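Local atomic coordinates of beta-mannosidase (Trichoderma harzianum, PDB entry 4CVU), a protein that probably hydrolyses terminal beta-D-mannose residues from the non-reducing ends of mannosides, as a fungal beta-mannosidase of glycoside hydrolase family 2. Residues Phe875-Thr880 with Thr887-Pro892; Asn902-Arg907 with Lys912-Thr917; Leu521-Ala526 with Pro551-Glu556. One frame throughout, in Å; residues are numbered along the deposited sequence.

Contact 1. Residues Phe875-Thr880 with Thr887-Pro892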
loop_
_atom_site.group_PDB
_atom_site.type_symbol
_atom_site.label_atom_id
_atom_site.label_comp_id
_atom_site.label_asym_id
_atom_site.label_seq_id
_atom_site.Cartn_x
_atom_site.Cartn_y
_atom_site.Cartn_z
ATOM N N PHE A 875 -19.459 21.673 -14.069
ATOM C CA PHE A 875 -20.271 20.518 -13.770
ATOM C C PHE A 875 -21.663 21.050 -13.522
ATOM O O PHE A 875 -21.826 22.077 -12.846
ATOM C CB PHE A 875 -19.767 19.781 -12.507
ATOM C CG PHE A 875 -18.469 19.079 -12.696
ATOM C CD1 PHE A 875 -18.428 17.766 -13.161
ATOM C CD2 PHE A 875 -17.288 19.720 -12.415
ATOM C CE1 PHE A 875 -17.224 17.120 -13.353
ATOM C CE2 PHE A 875 -16.078 19.077 -12.602
ATOM C CZ PHE A 875 -16.055 17.773 -13.070
ATOM N N THR A 876 -22.667 20.370 -14.063
ATOM C CA THR A 876 -24.026 20.680 -13.696
ATOM C C THR A 876 -24.541 19.561 -12.781
ATOM O O THR A 876 -24.427 18.398 -13.110
ATOM C CB THR A 876 -24.938 20.916 -14.939
ATOM O OG1 THR A 876 -24.586 22.156 -15.562
ATOM C CG2 THR A 876 -26.388 20.989 -14.551
ATOM N N VAL A 877 -25.129 19.977 -11.666
ATOM C CA VAL A 877 -25.656 19.108 -10.632
ATOM C C VAL A 877 -27.143 19.384 -10.497
ATOM O O VAL A 877 -27.531 20.526 -10.348
ATOM C CB VAL A 877 -24.986 19.415 -9.263
ATOM C CG1 VAL A 877 -25.404 18.401 -8.209
ATOM C CG2 VAL A 877 -23.486 19.441 -9.411
ATOM N N GLU A 878 -27.974 18.352 -10.566
ATOM C CA GLU A 878 -29.416 18.544 -10.482
ATOM C C GLU A 878 -30.093 17.533 -9.570
ATOM O O GLU A 878 -29.906 16.359 -9.737
ATOM C CB GLU A 878 -30.039 18.485 -11.886
ATOM C CG GLU A 878 -31.440 19.073 -11.959
ATOM C CD GLU A 878 -32.116 18.835 -13.315
ATOM O OE1 GLU A 878 -31.462 18.288 -14.253
ATOM O OE2 GLU A 878 -33.310 19.188 -13.437
ATOM N N ALA A 879 -30.858 18.009 -8.590
ATOM C CA ALA A 879 -31.708 17.136 -7.808
ATOM C C ALA A 879 -33.047 16.971 -8.563
ATOM O O ALA A 879 -33.756 17.950 -8.786
ATOM C CB ALA A 879 -31.937 17.714 -6.426
ATOM N N THR A 880 -33.356 15.742 -8.969
ATOM C CA THR A 880 -34.485 15.436 -9.858
ATOM C C THR A 880 -35.790 15.081 -9.097
ATOM O O THR A 880 -36.895 15.390 -9.565
ATOM C CB THR A 880 -34.039 14.318 -10.839
ATOM O OG1 THR A 880 -33.120 14.897 -11.779
ATOM C CG2 THR A 880 -35.154 13.730 -11.601
ATOM N N THR A 887 -24.956 18.042 -0.447
ATOM C CA THR A 887 -24.549 17.531 -1.785
ATOM C C THR A 887 -23.068 17.641 -1.903
ATOM O O THR A 887 -22.523 18.695 -1.577
ATOM C CB THR A 887 -25.232 18.385 -2.865
ATOM O OG1 THR A 887 -26.633 18.466 -2.576
ATOM C CG2 THR A 887 -25.050 17.811 -4.276
ATOM N N TRP A 888 -22.384 16.605 -2.458
ATOM C CA TRP A 888 -20.959 16.502 -2.273
ATOM C C TRP A 888 -20.362 15.888 -3.502
ATOM O O TRP A 888 -20.696 14.761 -3.799
ATOM C CB TRP A 888 -20.637 15.602 -1.054
ATOM C CG TRP A 888 -19.164 15.443 -0.802
ATOM C CD1 TRP A 888 -18.404 14.316 -1.028
ATOM C CD2 TRP A 888 -18.261 16.457 -0.343
ATOM N NE1 TRP A 888 -17.076 14.566 -0.689
ATOM C CE2 TRP A 888 -16.962 15.875 -0.284
ATOM C CE3 TRP A 888 -18.419 17.780 0.057
ATOM C CZ2 TRP A 888 -15.860 16.577 0.131
ATOM C CZ3 TRP A 888 -17.300 18.488 0.471
ATOM C CH2 TRP A 888 -16.045 17.898 0.503
ATOM N N LEU A 889 -19.473 16.632 -4.143
ATOM C CA LEU A 889 -18.702 16.176 -5.293
ATOM C C LEU A 889 -17.379 15.712 -4.803
ATOM O O LEU A 889 -16.783 16.358 -3.944
ATOM C CB LEU A 889 -18.512 17.335 -6.245
ATOM C CG LEU A 889 -19.826 17.899 -6.836
ATOM C CD1 LEU A 889 -19.641 19.352 -7.196
ATOM C CD2 LEU A 889 -20.231 17.118 -8.042
ATOM N N THR A 890 -16.883 14.604 -5.366
ATOM C CA THR A 890 -15.658 14.039 -4.965
ATOM C C THR A 890 -14.854 13.926 -6.240
ATOM O O THR A 890 -15.314 13.243 -7.117
ATOM C CB THR A 890 -15.835 12.594 -4.389
ATOM O OG1 THR A 890 -16.716 12.616 -3.265
ATOM C CG2 THR A 890 -14.469 12.043 -3.965
ATOM N N HIS A 891 -13.716 14.625 -6.331
ATOM C CA HIS A 891 -12.761 14.443 -7.455
ATOM C C HIS A 891 -11.887 13.206 -7.215
ATOM O O HIS A 891 -11.644 12.834 -6.083
ATOM C CB HIS A 891 -11.932 15.725 -7.641
ATOM C CG HIS A 891 -10.873 15.943 -6.608
ATOM N ND1 HIS A 891 -9.617 15.390 -6.716
ATOM C CD2 HIS A 891 -10.865 16.684 -5.478
ATOM C CE1 HIS A 891 -8.883 15.769 -5.688
ATOM N NE2 HIS A 891 -9.627 16.548 -4.918
ATOM N N PRO A 892 -11.407 12.555 -8.293
ATOM C CA PRO A 892 -10.641 11.348 -8.117
ATOM C C PRO A 892 -9.205 11.610 -7.694
ATOM O O PRO A 892 -8.755 12.756 -7.647
ATOM C CB PRO A 892 -10.644 10.734 -9.526
ATOM C CG PRO A 892 -10.650 11.912 -10.416
ATOM C CD PRO A 892 -11.582 12.881 -9.710
#

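Contact 2. Residues Asn902-Arg907 with Lys912-Thr917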
loop_
_atom_site.group_PDB
_atom_site.type_symbol
_atom_site.label_atom_id
_atom_site.label_comp_id
_atom_site.label_asym_id
_atom_site.label_seq_id
_atom_site.Cartn_x
_atom_site.Cartn_y
_atom_site.Cartn_z
ATOM N N ASN A 902 -19.218 23.276 -2.571
ATOM C CA ASN A 902 -19.440 21.890 -2.208
ATOM C C ASN A 902 -20.194 21.849 -0.887
ATOM O O ASN A 902 -20.245 22.866 -0.190
ATOM C CB ASN A 902 -18.102 21.128 -2.114
ATOM C CG ASN A 902 -18.170 19.753 -2.722
ATOM O OD1 ASN A 902 -19.252 19.237 -2.965
ATOM N ND2 ASN A 902 -17.018 19.149 -2.977
ATOM N N ALA A 903 -20.770 20.692 -0.561
ATOM C CA ALA A 903 -21.584 20.544 0.641
ATOM C C ALA A 903 -22.684 21.584 0.690
ATOM O O ALA A 903 -22.728 22.399 1.595
ATOM C CB ALA A 903 -20.720 20.611 1.904
ATOM N N PHE A 904 -23.579 21.537 -0.302
ATOM C CA PHE A 904 -24.649 22.512 -0.428
ATOM C C PHE A 904 -26.046 21.850 -0.510
ATOM O O PHE A 904 -26.193 20.644 -0.763
ATOM C CB PHE A 904 -24.414 23.407 -1.656
ATOM C CG PHE A 904 -24.074 22.651 -2.929
ATOM C CD1 PHE A 904 -25.067 22.088 -3.708
ATOM C CD2 PHE A 904 -22.752 22.520 -3.342
ATOM C CE1 PHE A 904 -24.750 21.406 -4.870
ATOM C CE2 PHE A 904 -22.433 21.835 -4.508
ATOM C CZ PHE A 904 -23.447 21.269 -5.272
ATOM N N VAL A 905 -27.059 22.629 -0.187
ATOM C CA VAL A 905 -28.426 22.216 -0.347
ATOM C C VAL A 905 -28.876 22.474 -1.758
ATOM O O VAL A 905 -28.593 23.489 -2.316
ATOM C CB VAL A 905 -29.373 22.947 0.655
ATOM C CG1 VAL A 905 -30.824 22.636 0.369
ATOM C CG2 VAL A 905 -29.030 22.554 2.079
ATOM N N LEU A 906 -29.602 21.528 -2.318
ATOM C CA LEU A 906 -30.076 21.645 -3.669
ATOM C C LEU A 906 -31.542 21.248 -3.715
ATOM O O LEU A 906 -31.890 20.221 -3.182
ATOM C CB LEU A 906 -29.281 20.692 -4.513
ATOM C CG LEU A 906 -29.134 20.941 -5.981
ATOM C CD1 LEU A 906 -28.477 22.252 -6.278
ATOM C CD2 LEU A 906 -28.365 19.773 -6.545
ATOM N N ARG A 907 -32.381 22.053 -4.369
ATOM C CA ARG A 907 -33.818 21.763 -4.498
ATOM C C ARG A 907 -34.095 21.360 -5.920
ATOM O O ARG A 907 -33.423 21.785 -6.784
ATOM C CB ARG A 907 -34.685 22.971 -4.210
ATOM C CG ARG A 907 -34.161 23.955 -3.209
ATOM C CD ARG A 907 -35.303 24.797 -2.727
ATOM N NE ARG A 907 -35.024 26.206 -2.825
ATOM C CZ ARG A 907 -35.920 27.122 -3.164
ATOM N NH1 ARG A 907 -37.172 26.793 -3.471
ATOM N NH2 ARG A 907 -35.535 28.372 -3.228
ATOM N N LYS A 912 -27.585 23.831 -10.512
ATOM C CA LYS A 912 -26.380 24.449 -10.015
ATOM C C LYS A 912 -25.213 24.092 -10.911
ATOM O O LYS A 912 -25.020 22.943 -11.261
ATOM C CB LYS A 912 -26.069 23.989 -8.586
ATOM C CG LYS A 912 -24.791 24.664 -8.088
ATOM C CD LYS A 912 -24.471 24.318 -6.665
ATOM C CE LYS A 912 -24.779 25.462 -5.721
ATOM N NZ LYS A 912 -23.682 26.458 -5.667
ATOM N N GLU A 913 -24.426 25.098 -11.242
ATOM C CA GLU A 913 -23.183 24.911 -11.936
ATOM C C GLU A 913 -22.029 25.023 -10.936
ATOM O O GLU A 913 -22.019 25.906 -10.065
ATOM C CB GLU A 913 -23.013 25.972 -12.991
ATOM C CG GLU A 913 -24.105 25.957 -14.045
ATOM C CD GLU A 913 -23.865 27.021 -15.084
ATOM O OE1 GLU A 913 -22.886 27.769 -14.866
ATOM O OE2 GLU A 913 -24.651 27.112 -16.096
ATOM N N VAL A 914 -21.070 24.115 -11.061
ATOM C CA VAL A 914 -19.901 24.102 -10.165
ATOM C C VAL A 914 -18.660 23.918 -11.009
ATOM O O VAL A 914 -18.531 22.921 -11.691
ATOM C CB VAL A 914 -20.013 22.949 -9.139
ATOM C CG1 VAL A 914 -18.811 22.936 -8.224
ATOM C CG2 VAL A 914 -21.294 23.064 -8.298
ATOM N N GLY A 915 -17.766 24.904 -10.988
ATOM C CA GLY A 915 -16.439 24.778 -11.621
ATOM C C GLY A 915 -15.393 24.206 -10.665
ATOM O O GLY A 915 -15.657 24.028 -9.478
ATOM N N PHE A 916 -14.210 23.929 -11.203
ATOM C CA PHE A 916 -13.105 23.325 -10.476
ATOM C C PHE A 916 -11.833 24.060 -10.869
ATOM O O PHE A 916 -11.559 24.250 -12.056
ATOM C CB PHE A 916 -12.985 21.835 -10.862
ATOM C CG PHE A 916 -12.011 21.028 -10.020
ATOM C CD1 PHE A 916 -12.420 20.440 -8.832
ATOM C CD2 PHE A 916 -10.718 20.805 -10.445
ATOM C CE1 PHE A 916 -11.544 19.674 -8.060
ATOM C CE2 PHE A 916 -9.839 20.023 -9.698
ATOM C CZ PHE A 916 -10.251 19.471 -8.493
ATOM N N THR A 917 -11.061 24.467 -9.869
ATOM C CA THR A 917 -9.718 25.003 -10.092
ATOM C C THR A 917 -8.726 23.858 -10.246
ATOM O O THR A 917 -8.382 23.209 -9.276
ATOM C CB THR A 917 -9.347 25.904 -8.922
ATOM O OG1 THR A 917 -10.315 26.952 -8.850
ATOM C CG2 THR A 917 -7.956 26.488 -9.066
#

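Contact 3. Residues Leu521-Ala526 with Pro551-Glu556. With MAN (alpha-D-mannopyranose), chain E; NAG (2-acetamido-2-deoxy-beta-D-glucopyranose), chain D; MAN (alpha-D-mannopyranose), chain B.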
loop_
_atom_site.group_PDB
_atom_site.type_symbol
_atom_site.label_atom_id
_atom_site.label_comp_id
_atom_site.label_asym_id
_atom_site.label_seq_id
_atom_site.Cartn_x
_atom_site.Cartn_y
_atom_site.Cartn_z
ATOM N N LEU A 521 14.017 38.510 24.829
ATOM C CA LEU A 521 13.392 38.472 23.504
ATOM C C LEU A 521 12.738 39.794 23.053
ATOM O O LEU A 521 12.921 40.196 21.913
ATOM C CB LEU A 521 12.406 37.299 23.409
ATOM C CG LEU A 521 12.953 35.949 22.895
ATOM C CD1 LEU A 521 14.324 35.573 23.402
ATOM C CD2 LEU A 521 11.984 34.830 23.196
ATOM N N PHE A 522 11.970 40.462 23.903
ATOM C CA PHE A 522 11.372 41.741 23.457
ATOM C C PHE A 522 12.446 42.783 23.159
ATOM O O PHE A 522 12.313 43.562 22.221
ATOM C CB PHE A 522 10.376 42.329 24.468
ATOM C CG PHE A 522 9.704 43.605 23.996
ATOM C CD1 PHE A 522 9.026 43.635 22.786
ATOM C CD2 PHE A 522 9.738 44.767 24.768
ATOM C CE1 PHE A 522 8.381 44.781 22.336
ATOM C CE2 PHE A 522 9.103 45.926 24.330
ATOM C CZ PHE A 522 8.430 45.938 23.107
ATOM N N ASN A 523 13.495 42.827 23.990
ATOM C CA ASN A 523 14.629 43.723 23.703
ATOM C C ASN A 523 15.299 43.402 22.395
ATOM O O ASN A 523 15.566 44.287 21.634
ATOM C CB ASN A 523 15.661 43.750 24.835
ATOM C CG ASN A 523 15.377 44.860 25.797
ATOM O OD1 ASN A 523 15.515 46.026 25.425
ATOM N ND2 ASN A 523 14.938 44.532 27.015
ATOM N N VAL A 524 15.509 42.119 22.113
ATOM C CA VAL A 524 16.112 41.715 20.822
ATOM C C VAL A 524 15.247 42.128 19.624
ATOM O O VAL A 524 15.756 42.672 18.633
ATOM C CB VAL A 524 16.387 40.209 20.747
ATOM C CG1 VAL A 524 16.799 39.795 19.337
ATOM C CG2 VAL A 524 17.480 39.807 21.715
ATOM N N LEU A 525 13.942 41.906 19.693
ATOM C CA LEU A 525 13.048 42.335 18.600
ATOM C C LEU A 525 13.041 43.866 18.423
ATOM O O LEU A 525 13.116 44.377 17.288
ATOM C CB LEU A 525 11.616 41.892 18.854
ATOM C CG LEU A 525 10.566 42.435 17.876
ATOM C CD1 LEU A 525 10.908 42.081 16.436
ATOM C CD2 LEU A 525 9.204 41.869 18.230
ATOM N N ALA A 526 12.860 44.563 19.544
ATOM C CA ALA A 526 12.858 46.023 19.543
ATOM C C ALA A 526 14.180 46.630 19.022
ATOM O O ALA A 526 14.163 47.656 18.333
ATOM C CB ALA A 526 12.523 46.584 20.923
ATOM N N PRO A 551 12.794 46.848 34.151
ATOM C CA PRO A 551 13.591 45.620 34.144
ATOM C C PRO A 551 12.899 44.492 33.383
ATOM O O PRO A 551 13.566 43.753 32.659
ATOM C CB PRO A 551 13.784 45.283 35.629
ATOM C CG PRO A 551 12.837 46.136 36.378
ATOM C CD PRO A 551 12.484 47.309 35.517
ATOM N N VAL A 552 11.581 44.377 33.540
ATOM C CA VAL A 552 10.742 43.554 32.636
ATOM C C VAL A 552 9.875 44.500 31.784
ATOM O O VAL A 552 8.862 45.017 32.276
ATOM C CB VAL A 552 9.831 42.580 33.398
ATOM C CG1 VAL A 552 9.253 41.558 32.426
ATOM C CG2 VAL A 552 10.579 41.904 34.546
ATOM N N PRO A 553 10.288 44.757 30.525
ATOM C CA PRO A 553 9.745 45.863 29.699
ATOM C C PRO A 553 8.269 45.740 29.306
ATOM O O PRO A 553 7.663 46.737 28.912
ATOM C CB PRO A 553 10.626 45.826 28.436
ATOM C CG PRO A 553 11.203 44.446 28.393
ATOM C CD PRO A 553 11.360 44.021 29.820
ATOM N N ILE A 554 7.718 44.519 29.351
ATOM C CA ILE A 554 6.291 44.292 29.150
ATOM C C ILE A 554 5.731 43.762 30.461
ATOM O O ILE A 554 6.083 42.688 30.895
ATOM C CB ILE A 554 6.006 43.283 28.006
ATOM C CG1 ILE A 554 6.679 43.748 26.705
ATOM C CG2 ILE A 554 4.489 43.130 27.810
ATOM C CD1 ILE A 554 6.413 42.903 25.481
ATOM N N VAL A 555 4.894 44.547 31.113
ATOM C CA VAL A 555 4.315 44.147 32.392
ATOM C C VAL A 555 2.981 43.474 32.043
ATOM O O VAL A 555 1.990 44.151 31.745
ATOM C CB VAL A 555 4.122 45.354 33.341
ATOM C CG1 VAL A 555 3.430 44.949 34.630
ATOM C CG2 VAL A 555 5.463 46.021 33.651
ATOM N N GLU A 556 3.000 42.143 32.018
ATOM C CA GLU A 556 1.778 41.327 31.724
ATOM C C GLU A 556 0.699 41.470 32.777
ATOM O O GLU A 556 0.983 41.583 33.949
ATOM C CB GLU A 556 2.149 39.871 31.580
ATOM C CG GLU A 556 2.948 39.552 30.319
ATOM C CD GLU A 556 2.069 39.671 29.093
ATOM O OE1 GLU A 556 1.375 38.667 28.760
ATOM O OE2 GLU A 556 2.023 40.769 28.505
HETATM C C1 MAN E . 20.143 47.898 26.255
HETATM C C2 MAN E . 19.558 47.472 27.591
HETATM C C3 MAN E . 18.044 47.205 27.475
HETATM C C4 MAN E . 17.387 48.486 26.951
HETATM C C5 MAN E . 18.022 48.820 25.597
HETATM C C6 MAN E . 17.466 50.080 24.963
HETATM O O2 MAN E . 19.795 48.588 28.477
HETATM O O3 MAN E . 17.484 46.881 28.751
HETATM O O4 MAN E . 15.952 48.339 26.924
HETATM O O5 MAN E . 19.431 49.029 25.739
HETATM O O6 MAN E . 18.153 50.333 23.728
HETATM C C1 NAG D . -0.258 40.857 38.366
HETATM C C2 NAG D . 0.242 39.491 38.828
HETATM C C3 NAG D . 1.650 39.542 39.416
HETATM C C4 NAG D . 2.584 40.280 38.467
HETATM C C5 NAG D . 1.986 41.631 38.091
HETATM C C6 NAG D . 2.814 42.357 37.042
HETATM C C7 NAG D . -1.630 38.040 39.437
HETATM C C8 NAG D . -2.568 37.616 40.534
HETATM N N2 NAG D . -0.716 38.959 39.775
HETATM O O3 NAG D . 2.067 38.203 39.639
HETATM O O4 NAG D . 3.853 40.511 39.039
HETATM O O5 NAG D . 0.723 41.431 37.509
HETATM O O6 NAG D . 3.034 41.530 35.938
HETATM O O7 NAG D . -1.719 37.534 38.303
HETATM C C1 MAN B . 19.518 49.667 32.950
HETATM C C2 MAN B . 20.304 49.834 34.254
HETATM C C3 MAN B . 20.592 48.450 34.808
HETATM C C4 MAN B . 19.231 47.798 35.066
HETATM C C5 MAN B . 18.529 47.639 33.722
HETATM C C6 MAN B . 17.169 46.958 33.881
HETATM O O2 MAN B . 19.524 50.574 35.187
HETATM O O3 MAN B . 21.371 48.543 35.977
HETATM O O4 MAN B . 19.380 46.552 35.692
HETATM O O5 MAN B . 18.333 48.931 33.173
HETATM O O6 MAN B . 16.253 47.457 32.916
#

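Contact 1. Residues Phe875-Thr880 with Thr887-Pro892
Val877 meets Thr887 and Leu889 at once, one methyl for each. Its CG1 runs tip to tip into the methyl of Thr887, with CG1 of Val877 4.0 Å from CG2 of Thr887, while CG2 of Val877 lies 4.2 Å from CD2 of Leu889. The fork is set by the first torsion of Val877: CG1 is anti to the backbone N (chi1 -173°) and CG2 is turned back beside that N. The hydroxyl of Thr887 is turned elsewhere, OG1 being hydrogen-bonded to OG of Ser884 and to the carbonyl O of Phe904, which is consistent with the methyl facing the valine. All three residues are buried, and the contact is purely apolar. It bridges the two sheets of a beta sandwich in the C-terminal Ig-fold domain: strand 874-879 belongs to the four-stranded sheet, strand 884-890 to the three-stranded one. Outward from this first shell, Leu866 of strand 864-869 touches both Val877 and Leu889, Leu906 packs on Val877 and Thr887, and Val933 of strand 932-934 lies against Thr887 and Leu889. Backbone hydrogen bonds hold Val877 to Lys912 and Phe875 to Val914, while the amide N of Leu889 is bound by Asn902 OD1.

Contact 2. Residues Asn902-Arg907 with Lys912-Thr917
Phe904 lays one face of its ring against the aliphatic shaft of Lys912. CD of Lys912 sits over that face, 3.5 Å from the ring centroid and 17° off the normal, in a CH-pi contact displaced toward the rim. The closest ring atom is CE1 of Phe904, 3.4 Å from CD of Lys912. The lysine reaches its place by a change of course. Its chain starts extended, CG anti to the backbone N, then bends at chi3 and again at chi4, which carries CE and NZ across the ring instead of straight past it. NZ of Lys912 ends 4.8 Å from the centroid of the Phe904 ring, 13° off the normal, in a cation-pi position. The ammonium group also forms a salt bridge with Asp901 OD2, so the charge has both a carboxylate and an aromatic face to settle against, and the two together probably hold the bent chain in place.

Val914 and Phe904 approach each other from opposite directions, CG2 of Val914 lying oblique to the ring, 4.1 Å from CZ of Phe904. Nearer the lysine backbone, the Leu906 side chain crosses that of Lys912 at a slant, its CD1 3.8 Å from CB of Lys912. Leu906 continues onto Ala879, and Val914 onto Leu889 and Phe899, which joins these residues to the surrounding core. At the entry to strand 904-906 the backbone forms a G1 beta bulge: Ala903, with positive phi and psi, and Phe904 both face Thr887. The N-to-C directions of strands 904-906 and 912-917 make 148°, roughly antiparallel, and the axes of these short strands come within 10.4 Å, the face-to-face packing of opposite sheets in an Ig-like beta sandwich.

Contact 3. Residues Leu521-Ala526 with Pro551-Glu556
Phe522 takes the apolar share of this contact, with Ile554 over one face of its ring and Pro553 at the edge. CD1 of Ile554 stands 3.8 Å from the centroid of the Phe522 ring, 15° off the normal, in a CH-pi contact offset toward the rim; the two side chains cross at about a right angle. CB of Pro553 lies near the ring plane, 3.9 Å from CD2 of Phe522. The ring is directed there by a first torsion that puts CG anti to the backbone N (chi1 -177°). Pro553 also touches the next helix residue, its CG 4.0 Å from ND2 of Asn523.

The polar contacts involve carbohydrate. OD1 of Asn523 accepts a hydrogen bond from O4 of the chain E mannose at 2.8 Å, while the ND2 of the same amide is hydrogen-bonded to the carbonyl O of Thr519 one turn back; the two bonds together fit this assignment of the amide O and N and probably restrain its rotation. At the far end, the carbonyl O of Glu556 accepts a bond from O6 of the N-acetylglucosamine at 2.9 Å, and CG1 of Val555 rests 3.6 Å from C6 of that sugar. These sugars belong to glycans attached to the protein itself, packed along its surface rather than in a substrate pocket.

The segment 551-556 packs against helix 506-528, where Ile518 touches Val552, Pro553 and Ile554. Strand 554-556 pairs with strand 545-546, Ile554 reaches Tyr534 of strand 534-535, and Leu521 and Leu525 turn to helix 458-475.

Overall arrangement
Following the chain, contact 3 comes first, closing a loop of 24 residues that leaves helix 506-528, passes through strands 534-535 and 545-546, and returns to the helix. Far downstream, contact 1 closes the short connection that carries the chain from one sheet to the other between strands 874-879 and 884-890, and contact 2 closes the return from 904-906 to 911-921. The three are in series; none nests or crosses. Contacts 1 and 2, with centres about 7 Å apart, join the same two sheets of the Ig-fold domain, since 874-879 neighbours 911-921 and 884-890 neighbours 904-906. Contact 3 lies on the opposite side of the chain's centre, its nearest atoms about 35 Å from contact 2.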